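Local coordinates for protein acetylacetone-cleaving enzyme (Acinetobacter johnsonii, PDB 3BAL) that cleaves acetylacetone with molecular oxygen into methylglyoxal and acetate, as a homotetrameric cupin dioxygenase that binds one iron per subunit, at residues E69-G75 with A90-G96; I16-V22 with T34-L38. All coordinates share one frame; numbering follows the deposited sequence.

Contact 1. Residues E69-G75 with A90-G96; sequences EYFLTKG and AYAPSYG
Tyr70 and Gly96 face each other as a hydrogen-bonded pair where strand 68-74 meets strand 94-98 in the antiparallel jelly roll of this cupin. Four backbone bonds carry the pairing: Tyr70 N to Gly96 O and Gly96 N to Tyr70 O, both 3.0 Å, then the two between Leu72 and Ser94. Beyond the cis peptide before Pro93, Ala92 N still reaches Gly75 O at 3.1 Å.

Apolar packing on the Tyr70 side of the sheet uses the missing side chain of Gly96. With CG between the backbone N and the carbonyl carbon (chi1 69°), the Tyr70 ring folds back over the neighbouring strand, and Gly96 CA sits 3.6 Å from its centroid in a CH-pi contact. Leu72 CD2 touches Ala90 CB at 3.5 Å. Past the strand, Ala92 CB lies against Lys74 N, 3.4 Å away. On the opposite face, Ser94 O meets the edge of the Phe71 ring, 3.4 Å from Phe71 CD2; Tyr116 of the second subunit stacks on that ring.

The polar side-chain link is at the Glu69 end. Thr48 OG1 of the second subunit also bonds to Glu69 OE1, which receives Tyr95 OH at 2.6 Å on its anti side, with carboxylate and ring planes 85° apart.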
ATOM      1  N   GLU A  69       4.664  -9.756  -6.438  1.00 11.07           N
ATOM      2  CA  GLU A  69       5.279  -9.607  -7.766  1.00 11.61           C
ATOM      3  C   GLU A  69       6.629 -10.303  -7.853  1.00 10.82           C
ATOM      4  O   GLU A  69       7.494 -10.056  -7.024  1.00 12.74           O
ATOM      5  CB  GLU A  69       5.466  -8.119  -8.097  1.00 11.19           C
ATOM      6  CG  GLU A  69       4.162  -7.362  -8.195  1.00 12.53           C
ATOM      7  CD  GLU A  69       4.358  -5.933  -8.617  1.00 14.99           C
ATOM      8  OE1 GLU A  69       4.594  -5.684  -9.818  1.00 15.33           O
ATOM      9  OE2 GLU A  69       4.288  -5.050  -7.739  1.00 16.36           O
ATOM     10  N   TYR A  70       6.823 -11.147  -8.859  1.00 10.79           N
ATOM     11  CA  TYR A  70       8.090 -11.854  -8.985  1.00 11.46           C
ATOM     12  C   TYR A  70       8.881 -11.583 -10.272  1.00 13.49           C
ATOM     13  O   TYR A  70       8.315 -11.311 -11.339  1.00 12.21           O
ATOM     14  CB  TYR A  70       7.859 -13.370  -8.827  1.00 12.14           C
ATOM     15  CG  TYR A  70       7.099 -14.028  -9.971  1.00 14.09           C
ATOM     16  CD1 TYR A  70       7.726 -14.306 -11.189  1.00 13.07           C
ATOM     17  CD2 TYR A  70       5.747 -14.353  -9.840  1.00 12.76           C
ATOM     18  CE1 TYR A  70       7.028 -14.887 -12.250  1.00 13.76           C
ATOM     19  CE2 TYR A  70       5.040 -14.933 -10.892  1.00 14.99           C
ATOM     20  CZ  TYR A  70       5.686 -15.196 -12.099  1.00 15.37           C
ATOM     21  OH  TYR A  70       4.982 -15.736 -13.152  1.00 13.81           O
ATOM     22  N   PHE A  71      10.203 -11.655 -10.145  1.00 12.18           N
ATOM     23  CA  PHE A  71      11.118 -11.476 -11.264  1.00 12.30           C
ATOM     24  C   PHE A  71      11.950 -12.767 -11.311  1.00 13.79           C
ATOM     25  O   PHE A  71      12.862 -12.959 -10.494  1.00 13.12           O
ATOM     26  CB  PHE A  71      12.025 -10.254 -11.023  1.00 13.21           C
ATOM     27  CG  PHE A  71      13.047 -10.002 -12.123  1.00 13.69           C
ATOM     28  CD1 PHE A  71      14.146  -9.173 -11.885  1.00 15.54           C
ATOM     29  CD2 PHE A  71      12.932 -10.611 -13.371  1.00 14.49           C
ATOM     30  CE1 PHE A  71      15.117  -8.959 -12.876  1.00 16.53           C
ATOM     31  CE2 PHE A  71      13.896 -10.406 -14.367  1.00 16.23           C
ATOM     32  CZ  PHE A  71      14.989  -9.580 -14.114  1.00 17.31           C
ATOM     33  N   LEU A  72      11.613 -13.658 -12.244  1.00 13.10           N
ATOM     34  CA  LEU A  72      12.325 -14.925 -12.392  1.00 13.08           C
ATOM     35  C   LEU A  72      13.593 -14.629 -13.173  1.00 15.15           C
ATOM     36  O   LEU A  72      13.539 -14.318 -14.366  1.00 17.02           O
ATOM     37  CB  LEU A  72      11.466 -15.935 -13.160  1.00 12.69           C
ATOM     38  CG  LEU A  72      12.027 -17.340 -13.392  1.00 12.02           C
ATOM     39  CD1 LEU A  72      12.223 -18.057 -12.064  1.00 13.37           C
ATOM     40  CD2 LEU A  72      11.065 -18.111 -14.264  1.00 13.59           C
ATOM     41  N   THR A  73      14.736 -14.732 -12.505  1.00 15.29           N
ATOM     42  CA  THR A  73      16.010 -14.428 -13.149  1.00 15.17           C
ATOM     43  C   THR A  73      16.699 -15.624 -13.764  1.00 16.64           C
ATOM     44  O   THR A  73      17.573 -15.465 -14.616  1.00 18.23           O
ATOM     45  CB  THR A  73      16.976 -13.759 -12.158  1.00 12.61           C
ATOM     46  OG1 THR A  73      17.097 -14.577 -10.992  1.00 12.46           O
ATOM     47  CG2 THR A  73      16.454 -12.386 -11.756  1.00 13.40           C
ATOM     48  N   LYS A  74      16.306 -16.819 -13.341  1.00 16.65           N
ATOM     49  CA  LYS A  74      16.915 -18.032 -13.863  1.00 17.52           C
ATOM     50  C   LYS A  74      15.993 -19.238 -13.737  1.00 16.34           C
ATOM     51  O   LYS A  74      15.258 -19.368 -12.760  1.00 13.98           O
ATOM     52  CB  LYS A  74      18.224 -18.313 -13.116  1.00 20.24           C
ATOM     53  CG  LYS A  74      18.939 -19.569 -13.576  1.00 23.82           C
ATOM     54  CD  LYS A  74      20.159 -19.848 -12.719  1.00 29.28           C
ATOM     55  CE  LYS A  74      20.920 -21.061 -13.244  1.00 33.79           C
ATOM     56  NZ  LYS A  74      21.334 -20.870 -14.679  1.00 36.35           N
ATOM     57  N   GLY A  75      16.025 -20.109 -14.741  1.00 16.15           N
ATOM     58  CA  GLY A  75      15.209 -21.310 -14.691  1.00 16.36           C
ATOM     59  C   GLY A  75      13.805 -21.228 -15.257  1.00 16.91           C
ATOM     60  O   GLY A  75      13.546 -20.513 -16.223  1.00 15.65           O
ATOM     61  N   ALA A  90       6.588 -19.770 -16.079  1.00 16.64           N
ATOM     62  CA  ALA A  90       7.515 -18.683 -16.355  1.00 16.27           C
ATOM     63  C   ALA A  90       8.887 -19.181 -16.820  1.00 18.14           C
ATOM     64  O   ALA A  90       9.425 -20.153 -16.280  1.00 18.77           O
ATOM     65  CB  ALA A  90       7.672 -17.808 -15.112  1.00 14.51           C
ATOM     66  N   TYR A  91       9.440 -18.508 -17.829  1.00 17.21           N
ATOM     67  CA  TYR A  91      10.760 -18.829 -18.375  1.00 16.64           C
ATOM     68  C   TYR A  91      11.634 -17.595 -18.146  1.00 15.83           C
ATOM     69  O   TYR A  91      11.243 -16.492 -18.505  1.00 16.07           O
ATOM     70  CB  TYR A  91      10.667 -19.110 -19.877  1.00 18.21           C
ATOM     71  CG  TYR A  91      10.183 -20.495 -20.249  1.00 21.12           C
ATOM     72  CD1 TYR A  91       8.963 -20.984 -19.788  1.00 23.57           C
ATOM     73  CD2 TYR A  91      10.941 -21.306 -21.095  1.00 22.94           C
ATOM     74  CE1 TYR A  91       8.505 -22.254 -20.164  1.00 25.76           C
ATOM     75  CE2 TYR A  91      10.496 -22.572 -21.479  1.00 24.50           C
ATOM     76  CZ  TYR A  91       9.279 -23.039 -21.012  1.00 25.25           C
ATOM     77  OH  TYR A  91       8.836 -24.283 -21.411  1.00 26.57           O
ATOM     78  N   ALA A  92      12.807 -17.768 -17.550  1.00 14.97           N
ATOM     79  CA  ALA A  92      13.687 -16.626 -17.293  1.00 15.14           C
ATOM     80  C   ALA A  92      14.231 -16.008 -18.590  1.00 15.74           C
ATOM     81  O   ALA A  92      14.565 -16.721 -19.533  1.00 15.94           O
ATOM     82  CB  ALA A  92      14.851 -17.056 -16.387  1.00 12.94           C
ATOM     83  N   PRO A  93      14.280 -14.666 -18.672  1.00 15.92           N
ATOM     84  CA  PRO A  93      13.849 -13.722 -17.634  1.00 14.92           C
ATOM     85  C   PRO A  93      12.390 -13.361 -17.878  1.00 14.13           C
ATOM     86  O   PRO A  93      11.974 -13.189 -19.020  1.00 11.59           O
ATOM     87  CB  PRO A  93      14.777 -12.530 -17.847  1.00 14.82           C
ATOM     88  CG  PRO A  93      14.917 -12.504 -19.346  1.00 15.48           C
ATOM     89  CD  PRO A  93      15.095 -13.981 -19.697  1.00 15.49           C
ATOM     90  N   SER A  94      11.612 -13.272 -16.806  1.00 14.38           N
ATOM     91  CA  SER A  94      10.203 -12.921 -16.927  1.00 14.34           C
ATOM     92  C   SER A  94       9.686 -12.345 -15.617  1.00 14.39           C
ATOM     93  O   SER A  94      10.370 -12.391 -14.595  1.00 13.89           O
ATOM     94  CB  SER A  94       9.364 -14.134 -17.367  1.00 13.54           C
ATOM     95  OG  SER A  94       9.553 -15.256 -16.521  1.00 15.11           O
ATOM     96  N   TYR A  95       8.473 -11.803 -15.670  1.00 15.16           N
ATOM     97  CA  TYR A  95       7.829 -11.156 -14.532  1.00 13.58           C
ATOM     98  C   TYR A  95       6.429 -11.714 -14.305  1.00 13.91           C
ATOM     99  O   TYR A  95       5.818 -12.259 -15.222  1.00 13.19           O
ATOM    100  CB  TYR A  95       7.749  -9.645 -14.819  1.00 14.15           C
ATOM    101  CG  TYR A  95       6.698  -8.908 -14.030  1.00 12.50           C
ATOM    102  CD1 TYR A  95       6.980  -8.385 -12.773  1.00 11.47           C
ATOM    103  CD2 TYR A  95       5.397  -8.780 -14.521  1.00 13.52           C
ATOM    104  CE1 TYR A  95       5.995  -7.759 -12.021  1.00 11.86           C
ATOM    105  CE2 TYR A  95       4.405  -8.158 -13.777  1.00 11.32           C
ATOM    106  CZ  TYR A  95       4.710  -7.653 -12.530  1.00 12.59           C
ATOM    107  OH  TYR A  95       3.719  -7.063 -11.784  1.00 14.69           O
ATOM    108  N   GLY A  96       5.918 -11.585 -13.086  1.00 12.56           N
ATOM    109  CA  GLY A  96       4.576 -12.067 -12.806  1.00 11.76           C
ATOM    110  C   GLY A  96       3.872 -11.285 -11.709  1.00 11.81           C
ATOM    111  O   GLY A  96       4.511 -10.802 -10.765  1.00  9.67           O
TER

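Contact 2. Residues I16-V22 with T34-L38; sequences ISDNNYV and TWQLL
Gln36 reaches from its strand into the loop 16-22, whose residues 18-20 form a short 3-10 turn and which leads into an edge strand of the cupin jelly roll; its side chain can be followed atom by atom. From CB, the first torsion puts CG beside the backbone N, turned away from the carbonyl carbon (chi1 -83°), and the extended chain beyond carries the amide in among the loop residues. Gln36 CG lies 3.2 Å from Asn20 O and also over the face of the Tyr21 ring, a CH-pi contact. Gln36 CD packs against Asn20 CB.

At the tip the amide divides its work. NE2 sits above the Tyr21 ring, toward its rim and 3.1 Å from Tyr21 CD1, with ring and amide planes 81° apart. The same nitrogen makes a weak, bent bond to Ser17 O, the carbonyl that also accepts Asn20 N within the loop. Gln36 OE1 lies 2.6 Å from a water, which accepts Ser17 N and Asn20 ND2. NE2 thus meets the loop directly, though weakly, and OE1 through the water, while Asn20 OD1 is held by Lys149.

Beside the amide, Ile16 CG1 meets Leu38 CD2 at 4.0 Å, their side chains crossing at about a right angle, and Phe71 of the second subunit packs on Ile16. Toward the other end the loop becomes sheet. Val22 and Trp35 form an antiparallel hydrogen-bonded pair, with Val22 N to Trp35 O at 3.0 Å and Trp35 N to Val22 O at 2.8 Å. Trp145 of helix 138-148 packs on both Val22 and Gln36. Val22 CG2 finally rests against the indole of Trp35, 3.7 Å from NE1.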
ATOM      1  N   ILE A  16      23.790  -8.824  -2.139  1.00 17.56           N
ATOM      2  CA  ILE A  16      23.331 -10.207  -2.139  1.00 17.68           C
ATOM      3  C   ILE A  16      24.511 -11.144  -2.391  1.00 18.63           C
ATOM      4  O   ILE A  16      25.005 -11.249  -3.516  1.00 18.89           O
ATOM      5  CB  ILE A  16      22.256 -10.420  -3.219  1.00 18.16           C
ATOM      6  CG1 ILE A  16      21.100  -9.441  -2.984  1.00 18.60           C
ATOM      7  CG2 ILE A  16      21.771 -11.875  -3.202  1.00 18.15           C
ATOM      8  CD1 ILE A  16      20.047  -9.430  -4.079  1.00 19.38           C
ATOM      9  N   SER A  17      24.951 -11.832  -1.341  1.00 18.06           N
ATOM     10  CA  SER A  17      26.091 -12.740  -1.438  1.00 18.90           C
ATOM     11  C   SER A  17      25.677 -14.205  -1.360  1.00 18.42           C
ATOM     12  O   SER A  17      24.705 -14.552  -0.691  1.00 17.78           O
ATOM     13  CB  SER A  17      27.083 -12.429  -0.318  1.00 19.20           C
ATOM     14  OG  SER A  17      27.330 -11.035  -0.250  1.00 20.15           O
ATOM     15  N   ASP A  18      26.424 -15.067  -2.042  1.00 17.59           N
ATOM     16  CA  ASP A  18      26.113 -16.488  -2.036  1.00 20.14           C
ATOM     17  C   ASP A  18      26.150 -17.059  -0.633  1.00 21.84           C
ATOM     18  O   ASP A  18      25.347 -17.922  -0.285  1.00 20.88           O
ATOM     19  CB  ASP A  18      27.091 -17.254  -2.920  1.00 20.38           C
ATOM     20  CG  ASP A  18      26.842 -17.016  -4.385  1.00 24.20           C
ATOM     21  OD1 ASP A  18      25.719 -16.575  -4.722  1.00 24.16           O
ATOM     22  OD2 ASP A  18      27.754 -17.282  -5.199  1.00 24.61           O
ATOM     23  N   ASN A  19      27.085 -16.555   0.165  1.00 23.87           N
ATOM     24  CA  ASN A  19      27.287 -16.991   1.542  1.00 26.20           C
ATOM     25  C   ASN A  19      26.109 -16.807   2.484  1.00 24.38           C
ATOM     26  O   ASN A  19      26.068 -17.438   3.535  1.00 24.94           O
ATOM     27  CB  ASN A  19      28.483 -16.254   2.144  1.00 30.97           C
ATOM     28  CG  ASN A  19      29.785 -16.649   1.504  1.00 38.71           C
ATOM     29  OD1 ASN A  19      30.830 -16.047   1.777  1.00 43.85           O
ATOM     30  ND2 ASN A  19      29.743 -17.673   0.646  1.00 40.21           N
ATOM     31  N   ASN A  20      25.158 -15.951   2.122  1.00 22.50           N
ATOM     32  CA  ASN A  20      24.023 -15.691   2.996  1.00 21.26           C
ATOM     33  C   ASN A  20      22.725 -16.426   2.720  1.00 20.34           C
ATOM     34  O   ASN A  20      21.729 -16.197   3.404  1.00 20.35           O
ATOM     35  CB  ASN A  20      23.756 -14.189   3.068  1.00 21.46           C
ATOM     36  CG  ASN A  20      24.870 -13.449   3.765  1.00 23.17           C
ATOM     37  OD1 ASN A  20      25.548 -14.011   4.634  1.00 22.83           O
ATOM     38  ND2 ASN A  20      25.063 -12.188   3.410  1.00 22.09           N
ATOM     39  N   TYR A  21      22.720 -17.304   1.727  1.00 19.64           N
ATOM     40  CA  TYR A  21      21.521 -18.075   1.456  1.00 20.26           C
ATOM     41  C   TYR A  21      21.458 -19.170   2.524  1.00 21.01           C
ATOM     42  O   TYR A  21      22.468 -19.815   2.813  1.00 20.75           O
ATOM     43  CB  TYR A  21      21.576 -18.704   0.062  1.00 18.62           C
ATOM     44  CG  TYR A  21      21.261 -17.740  -1.076  1.00 19.71           C
ATOM     45  CD1 TYR A  21      22.271 -17.004  -1.711  1.00 18.01           C
ATOM     46  CD2 TYR A  21      19.944 -17.572  -1.522  1.00 18.03           C
ATOM     47  CE1 TYR A  21      21.976 -16.131  -2.763  1.00 15.31           C
ATOM     48  CE2 TYR A  21      19.639 -16.702  -2.567  1.00 17.40           C
ATOM     49  CZ  TYR A  21      20.659 -15.986  -3.183  1.00 17.38           C
ATOM     50  OH  TYR A  21      20.346 -15.135  -4.221  1.00 17.47           O
ATOM     51  N   VAL A  22      20.286 -19.358   3.124  1.00 20.10           N
ATOM     52  CA  VAL A  22      20.101 -20.388   4.148  1.00 19.40           C
ATOM     53  C   VAL A  22      18.953 -21.310   3.734  1.00 20.65           C
ATOM     54  O   VAL A  22      18.117 -20.940   2.907  1.00 17.68           O
ATOM     55  CB  VAL A  22      19.753 -19.775   5.540  1.00 18.76           C
ATOM     56  CG1 VAL A  22      20.883 -18.892   6.021  1.00 18.66           C
ATOM     57  CG2 VAL A  22      18.445 -18.993   5.469  1.00 16.74           C
ATOM     58  N   THR A  34      16.781 -22.719  -0.916  1.00 16.93           N
ATOM     59  CA  THR A  34      17.519 -21.825  -0.028  1.00 16.13           C
ATOM     60  C   THR A  34      17.033 -20.402  -0.303  1.00 16.54           C
ATOM     61  O   THR A  34      16.530 -20.114  -1.393  1.00 17.56           O
ATOM     62  CB  THR A  34      19.062 -21.939  -0.242  1.00 15.82           C
ATOM     63  OG1 THR A  34      19.379 -21.819  -1.635  1.00 16.72           O
ATOM     64  CG2 THR A  34      19.572 -23.278   0.286  1.00 14.06           C
ATOM     65  N   TRP A  35      17.151 -19.515   0.676  1.00 15.17           N
ATOM     66  CA  TRP A  35      16.667 -18.156   0.467  1.00 15.56           C
ATOM     67  C   TRP A  35      17.406 -17.109   1.275  1.00 16.11           C
ATOM     68  O   TRP A  35      18.332 -17.419   2.026  1.00 14.86           O
ATOM     69  CB  TRP A  35      15.167 -18.069   0.809  1.00 15.76           C
ATOM     70  CG  TRP A  35      14.874 -18.088   2.305  1.00 17.12           C
ATOM     71  CD1 TRP A  35      15.344 -18.987   3.221  1.00 17.74           C
ATOM     72  CD2 TRP A  35      14.068 -17.155   3.044  1.00 18.19           C
ATOM     73  NE1 TRP A  35      14.888 -18.671   4.480  1.00 18.53           N
ATOM     74  CE2 TRP A  35      14.106 -17.550   4.401  1.00 18.24           C
ATOM     75  CE3 TRP A  35      13.319 -16.022   2.693  1.00 16.29           C
ATOM     76  CZ2 TRP A  35      13.425 -16.852   5.407  1.00 17.45           C
ATOM     77  CZ3 TRP A  35      12.642 -15.330   3.695  1.00 16.41           C
ATOM     78  CH2 TRP A  35      12.702 -15.747   5.034  1.00 16.87           C
ATOM     79  N   GLN A  36      16.969 -15.864   1.089  1.00 16.45           N
ATOM     80  CA  GLN A  36      17.498 -14.695   1.783  1.00 18.55           C
ATOM     81  C   GLN A  36      16.397 -13.646   1.922  1.00 18.10           C
ATOM     82  O   GLN A  36      15.768 -13.274   0.931  1.00 17.37           O
ATOM     83  CB  GLN A  36      18.648 -14.032   1.010  1.00 19.31           C
ATOM     84  CG  GLN A  36      20.023 -14.651   1.200  1.00 20.82           C
ATOM     85  CD  GLN A  36      21.130 -13.744   0.684  1.00 21.13           C
ATOM     86  OE1 GLN A  36      21.245 -12.584   1.109  1.00 19.40           O
ATOM     87  NE2 GLN A  36      21.951 -14.262  -0.230  1.00 17.81           N
ATOM     88  N   LEU A  37      16.161 -13.187   3.151  1.00 16.55           N
ATOM     89  CA  LEU A  37      15.190 -12.137   3.401  1.00 15.07           C
ATOM     90  C   LEU A  37      15.977 -10.852   3.118  1.00 15.31           C
ATOM     91  O   LEU A  37      17.072 -10.661   3.663  1.00 15.40           O
ATOM     92  CB  LEU A  37      14.718 -12.165   4.858  1.00 13.72           C
ATOM     93  CG  LEU A  37      13.687 -11.090   5.247  1.00 15.64           C
ATOM     94  CD1 LEU A  37      12.403 -11.261   4.432  1.00 12.76           C
ATOM     95  CD2 LEU A  37      13.386 -11.197   6.737  1.00 14.43           C
ATOM     96  N   LEU A  38      15.428  -9.986   2.263  1.00 13.15           N
ATOM     97  CA  LEU A  38      16.095  -8.746   1.872  1.00 12.01           C
ATOM     98  C   LEU A  38      15.578  -7.474   2.537  1.00 13.31           C
ATOM     99  O   LEU A  38      16.344  -6.535   2.768  1.00 11.92           O
ATOM    100  CB  LEU A  38      15.999  -8.577   0.351  1.00 10.85           C
ATOM    101  CG  LEU A  38      16.628  -9.690  -0.490  1.00 10.70           C
ATOM    102  CD1 LEU A  38      16.269  -9.496  -1.948  1.00 10.45           C
ATOM    103  CD2 LEU A  38      18.141  -9.689  -0.303  1.00 11.47           C
TER
HETATM  104  O   HOH W   1      23.571 -11.328   1.114  1.00 15.75           O

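In the fold
Within this chain, contacts 1 and 2 lie at opposite edges of one six-stranded antiparallel sheet, at strands 94-98 and 22-23, with centres about 18 Å apart. Both are partly buried and reach the second subunit, but contact 1 includes exposed residues (Lys74, Tyr91, Pro93), whereas none of the touching residues of contact 2 is exposed. The side chain of Tyr70 comes to about 8 Å from the bound zinc, that of Trp35 to about 13 Å. Contact 1 rests on backbone pairing along two strands, continued by a strand of the second subunit; contact 2 keeps one backbone pair and adds a weak glutamine bond, a water bridge and ring packing.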